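Local coordinates for putative NAD(P)H-flavin oxidoreductase (Streptococcus pyogenes serotype M1, PDB 2HAY), which probably acts as an FMN-dependent oxidoreductase of the nitroreductase family, a dimer that uses NADH or NADPH, at residues A36-A41 / A160-D165; N154-A159 / S196-G201. All coordinates share one frame; numbering follows the deposited sequence. Where two conformers were deposited one is given.

Contact 1: A36-A41 / A160-D165; sequences ALILDA and ALLGID
Ile38, on helix 32-43, meets Leu162 and Ile164 where the long helix 137-162 of the nitroreductase fold ends and the chain turns toward strand 165-169. The nearest CA pair, Ile38 and Leu162, stands 9.2 Å apart, so side chains alone bridge the gap. The CB of Ile38 points toward the other segment but stays short of it, and the chain branches there. Branch CG2 lies anti to the backbone N and turns to the flank of the helix, where it packs beside Met155 and Leu200. With chi1 at -70°, the other branch is sent across the gap: CG1 comes to 4.3 Å from CD1 of Leu162. The last carbon, CD1, then extends (chi2 166°) to meet CD1 of Ile164 tip to tip at 3.8 Å, the closest approach between the segments. Ile164 has nearly the same torsions, and each isoleucine reaches toward the other with its CG1 branch extended. One methyl of Leu162 does double duty: besides CG1 of Ile38, its CD1 lies 4.3 Å from CD2 of Leu37. These contacts are all apolar, and they bury a modest 149 Å² in total. Around them, Leu37 also packs on His9 of the second subunit, and Asp40 OD2 forms a salt bridge with Lys216 of that subunit, placing the outer flank of helix 32-43 at the dimer interface. Between Leu162 and Ile164 the chain turns through a Schellman motif, and both side chains point toward helix 32-43. Gly163 takes a positive phi of 82° in this turn, while its N donates a 2.9 Å hydrogen bond to Ala160 O.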
loop_
_atom_site.group_PDB
_atom_site.type_symbol
_atom_site.label_atom_id
_atom_site.label_comp_id
_atom_site.label_asym_id
_atom_site.label_seq_id
_atom_site.Cartn_x
_atom_site.Cartn_y
_atom_site.Cartn_z
ATOM N N ALA B 36 11.128 -15.969 5.333
ATOM C CA ALA B 36 10.022 -16.219 6.242
ATOM C C ALA B 36 9.571 -14.942 6.993
ATOM O O ALA B 36 8.376 -14.656 7.077
ATOM C CB ALA B 36 10.376 -17.338 7.216
ATOM N N LEU B 37 10.519 -14.177 7.524
ATOM C CA LEU B 37 10.205 -12.915 8.191
ATOM C C LEU B 37 9.543 -11.930 7.244
ATOM O O LEU B 37 8.569 -11.290 7.629
ATOM C CB LEU B 37 11.444 -12.292 8.826
ATOM C CG LEU B 37 11.241 -11.049 9.698
ATOM C CD1 LEU B 37 10.265 -11.308 10.848
ATOM C CD2 LEU B 37 12.608 -10.645 10.251
ATOM N N ILE B 38 10.041 -11.829 6.020
ATOM C CA ILE B 38 9.455 -10.939 5.027
ATOM C C ILE B 38 7.998 -11.315 4.704
ATOM O O ILE B 38 7.120 -10.439 4.604
ATOM C CB ILE B 38 10.314 -10.886 3.716
ATOM C CG1 ILE B 38 11.654 -10.158 3.957
ATOM C CG2 ILE B 38 9.524 -10.186 2.567
ATOM C CD1 ILE B 38 12.716 -10.366 2.808
ATOM N N LEU B 39 7.744 -12.618 4.575
ATOM C CA LEU B 39 6.413 -13.110 4.306
ATOM C C LEU B 39 5.483 -12.932 5.515
ATOM O O LEU B 39 4.294 -12.666 5.354
ATOM C CB LEU B 39 6.467 -14.565 3.855
ATOM C CG LEU B 39 6.948 -14.794 2.427
ATOM C CD1 LEU B 39 7.184 -16.289 2.264
ATOM C CD2 LEU B 39 5.891 -14.304 1.440
ATOM N N ASP B 40 6.032 -13.085 6.717
ATOM C CA ASP B 40 5.311 -12.796 7.966
ATOM C C ASP B 40 4.873 -11.334 8.018
ATOM O O ASP B 40 3.794 -11.049 8.513
ATOM C CB ASP B 40 6.186 -13.099 9.160
ATOM C CG ASP B 40 6.028 -14.538 9.657
ATOM O OD1 ASP B 40 6.695 -14.872 10.651
ATOM O OD2 ASP B 40 5.246 -15.332 9.075
ATOM N N ALA B 41 5.682 -10.433 7.449
ATOM C CA ALA B 41 5.347 -9.007 7.367
ATOM C C ALA B 41 4.100 -8.756 6.507
ATOM O O ALA B 41 3.245 -7.940 6.859
ATOM C CB ALA B 41 6.559 -8.179 6.845
ATOM N N ALA B 160 14.506 -4.146 3.759
ATOM C CA ALA B 160 15.490 -3.083 3.880
ATOM C C ALA B 160 16.258 -3.162 5.208
ATOM O O ALA B 160 17.474 -3.050 5.216
ATOM C CB ALA B 160 14.832 -1.726 3.721
ATOM N N LEU B 161 15.533 -3.394 6.304
ATOM C CA LEU B 161 16.098 -3.572 7.646
ATOM C C LEU B 161 17.029 -4.789 7.730
ATOM O O LEU B 161 17.954 -4.832 8.548
ATOM C CB LEU B 161 14.978 -3.687 8.684
ATOM C CG LEU B 161 14.237 -2.395 8.990
ATOM C CD1 LEU B 161 12.841 -2.690 9.579
ATOM C CD2 LEU B 161 15.018 -1.442 9.923
ATOM N N LEU B 162 16.787 -5.744 6.842
ATOM C CA LEU B 162 17.579 -6.940 6.734
ATOM C C LEU B 162 18.761 -6.779 5.761
ATOM O O LEU B 162 19.623 -7.646 5.685
ATOM C CB LEU B 162 16.661 -8.089 6.303
ATOM C CG LEU B 162 15.719 -8.641 7.385
ATOM C CD1 LEU B 162 14.862 -9.743 6.761
ATOM C CD2 LEU B 162 16.507 -9.176 8.622
ATOM N N GLY B 163 18.813 -5.666 5.037
ATOM C CA GLY B 163 19.848 -5.466 4.012
ATOM C C GLY B 163 19.532 -6.122 2.688
ATOM O O GLY B 163 20.392 -6.247 1.836
ATOM N N ILE B 164 18.273 -6.534 2.516
ATOM C CA ILE B 164 17.823 -7.212 1.319
ATOM C C ILE B 164 17.244 -6.148 0.384
ATOM O O ILE B 164 16.408 -5.342 0.788
ATOM C CB ILE B 164 16.785 -8.319 1.666
ATOM C CG1 ILE B 164 17.473 -9.437 2.458
ATOM C CG2 ILE B 164 16.067 -8.842 0.406
ATOM C CD1 ILE B 164 16.499 -10.430 3.080
ATOM N N ASP B 165 17.753 -6.136 -0.843
ATOM C CA ASP B 165 17.244 -5.290 -1.889
ATOM C C ASP B 165 15.951 -5.824 -2.532
ATOM O O ASP B 165 15.666 -7.025 -2.565
ATOM C CB ASP B 165 18.304 -5.063 -2.947
ATOM C CG ASP B 165 19.375 -4.124 -2.467
ATOM O OD1 ASP B 165 19.033 -2.971 -2.125
ATOM O OD2 ASP B 165 20.531 -4.552 -2.371
#

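Contact 2: N154-A159 / S196-G201; sequences NMMMTA and SMLSLG
The layer where helix 137-162 packs on the antiparallel sheet of the nitroreductase fold is represented here by Met155, Met156 and Ala159, which face Leu198 and Leu200 of strand 192-201. Over these short segments the helix and strand run almost in the same direction, 7° apart, with their axes 10.5 Å from each other. Leu198 carries most of the contact. Its CG stands anti to the backbone N (chi1 179°), which projects the forked end toward the helix, and each methyl takes a different selenomethionine. CD2 lies 3.9 Å from CB of Met155, and the bend at chi3 brings CE of that chain to 4.0 Å from the same methyl; the two side chains slide past each other in opposite directions. CD1 touches Met156 at CG, 3.7 Å away, and its selenium at 4.1 Å, the two chains crossing at a slant. Two residues further along the strand, Leu200 makes a looser contact, its CD2 4.5 Å from CB of Ala159. Within the helix, Asn154 O accepts from both Thr158 N and Thr158 OG1, which approach from opposite faces of the carbonyl plane; the hydroxyl is 2.8 Å away and tilted 30° out of that plane. Met156 also packs on Thr166 and Pro168 of edge strand 165-169 and on Pro46 of the second subunit, and its side chain is about 5 Å from FMN. The packing therefore borders the flavin site, which in nitroreductases is formed between two subunits.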
loop_
_atom_site.group_PDB
_atom_site.type_symbol
_atom_site.label_atom_id
_atom_site.label_comp_id
_atom_site.label_asym_id
_atom_site.label_seq_id
_atom_site.Cartn_x
_atom_site.Cartn_y
_atom_site.Cartn_z
ATOM N N ASN B 154 5.230 -3.243 3.788
ATOM C CA ASN B 154 5.788 -3.923 4.952
ATOM C C ASN B 154 6.879 -4.902 4.577
ATOM O O ASN B 154 7.876 -5.001 5.272
ATOM C CB ASN B 154 4.692 -4.597 5.793
ATOM C CG ASN B 154 3.877 -3.581 6.579
ATOM O OD1 ASN B 154 2.639 -3.624 6.611
ATOM N ND2 ASN B 154 4.571 -2.639 7.200
HETATM N N MSE B 155 6.687 -5.623 3.478
HETATM C CA MSE B 155 7.728 -6.523 2.970
HETATM C C MSE B 155 9.031 -5.801 2.635
HETATM O O MSE B 155 10.099 -6.249 3.021
HETATM C CB MSE B 155 7.222 -7.309 1.760
HETATM C CG MSE B 155 6.280 -8.415 2.175
HETATM SE SE MSE B 155 5.999 -9.706 0.762
HETATM C CE MSE B 155 4.835 -8.685 -0.378
HETATM N N MSE B 156 8.921 -4.700 1.899
HETATM C CA MSE B 156 10.067 -3.909 1.472
HETATM C C MSE B 156 10.824 -3.250 2.614
HETATM O O MSE B 156 12.040 -3.160 2.541
HETATM C CB MSE B 156 9.650 -2.844 0.471
HETATM C CG MSE B 156 9.277 -3.429 -0.912
HETATM SE SE MSE B 156 9.104 -1.987 -2.201
HETATM C CE MSE B 156 7.523 -1.176 -1.446
HETATM N N MSE B 157 10.111 -2.788 3.646
HETATM C CA MSE B 157 10.753 -2.232 4.849
HETATM C C MSE B 157 11.487 -3.310 5.649
HETATM O O MSE B 157 12.636 -3.111 6.079
HETATM C CB MSE B 157 9.748 -1.492 5.750
HETATM C CG MSE B 157 10.391 -0.873 7.003
HETATM SE SE MSE B 157 11.806 0.412 6.571
HETATM C CE MSE B 157 10.618 1.859 6.052
ATOM N N THR B 158 10.815 -4.439 5.847
ATOM C CA THR B 158 11.420 -5.615 6.463
ATOM C C THR B 158 12.673 -6.052 5.693
ATOM O O THR B 158 13.716 -6.176 6.291
ATOM C CB THR B 158 10.389 -6.760 6.568
ATOM O OG1 THR B 158 9.260 -6.280 7.305
ATOM C CG2 THR B 158 10.983 -7.988 7.297
ATOM N N ALA B 159 12.576 -6.229 4.364
ATOM C CA ALA B 159 13.758 -6.474 3.535
ATOM C C ALA B 159 14.863 -5.430 3.748
ATOM O O ALA B 159 16.009 -5.784 3.922
ATOM C CB ALA B 159 13.377 -6.568 2.036
ATOM N N SER B 196 0.451 -7.100 -8.153
ATOM C CA SER B 196 1.803 -6.641 -8.452
ATOM C C SER B 196 2.820 -7.791 -8.245
ATOM O O SER B 196 2.450 -8.908 -7.854
ATOM C CB SER B 196 2.142 -5.421 -7.558
ATOM O OG SER B 196 2.227 -5.816 -6.210
HETATM N N MSE B 197 4.089 -7.512 -8.510
HETATM C CA MSE B 197 5.165 -8.443 -8.198
HETATM C C MSE B 197 6.226 -7.715 -7.370
HETATM O O MSE B 197 6.314 -6.488 -7.401
HETATM C CB MSE B 197 5.813 -8.962 -9.490
HETATM C CG MSE B 197 4.881 -9.587 -10.511
HETATM SE SE MSE B 197 5.838 -9.861 -12.241
HETATM C CE MSE B 197 4.356 -10.410 -13.320
ATOM N N LEU B 198 7.037 -8.473 -6.648
ATOM C CA LEU B 198 8.140 -7.916 -5.883
ATOM C C LEU B 198 9.363 -8.812 -6.095
ATOM O O LEU B 198 9.319 -9.986 -5.769
ATOM C CB LEU B 198 7.772 -7.881 -4.387
ATOM C CG LEU B 198 8.818 -7.342 -3.412
ATOM C CD1 LEU B 198 9.090 -5.845 -3.673
ATOM C CD2 LEU B 198 8.302 -7.561 -2.007
ATOM N N SER B 199 10.445 -8.280 -6.649
ATOM C CA SER B 199 11.707 -9.033 -6.655
ATOM C C SER B 199 12.507 -8.735 -5.394
ATOM O O SER B 199 12.456 -7.634 -4.875
ATOM C CB SER B 199 12.548 -8.716 -7.892
ATOM O OG SER B 199 12.734 -7.325 -8.015
ATOM N N LEU B 200 13.231 -9.734 -4.904
ATOM C CA LEU B 200 14.074 -9.570 -3.737
ATOM C C LEU B 200 15.456 -10.211 -3.995
ATOM O O LEU B 200 15.571 -11.170 -4.770
ATOM C CB LEU B 200 13.405 -10.162 -2.491
ATOM C CG LEU B 200 11.945 -9.786 -2.257
ATOM C CD1 LEU B 200 11.030 -10.920 -2.786
ATOM C CD2 LEU B 200 11.678 -9.559 -0.802
ATOM N N GLY B 201 16.488 -9.656 -3.361
ATOM C CA GLY B 201 17.865 -10.158 -3.535
ATOM C C GLY B 201 18.875 -9.157 -3.030
ATOM O O GLY B 201 18.562 -8.325 -2.211
#

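The centres of the two contacts lie 7 Å apart, and both use helix 137-162: contact 2 takes its 154-159 turns, contact 1 the final turn and the exit at 160-165. Along the chain the segments alternate, 36-41, 154-159, 160-165, 196-201, so the two contacts cross in sequence order. They also touch directly. Ile164 N probably bonds to Ala159 O at 2.8 Å, the second bond of the helix-ending motif, and Asp165 O probably accepts from Gly201 N at 2.9 Å, joining neighbouring strands. Side chains of helix 32-43, helix 137-162 and the sheet thus pack together, Ile38 touching both Met155 and Leu200, with the second subunit touching both contacts and FMN beside contact 2.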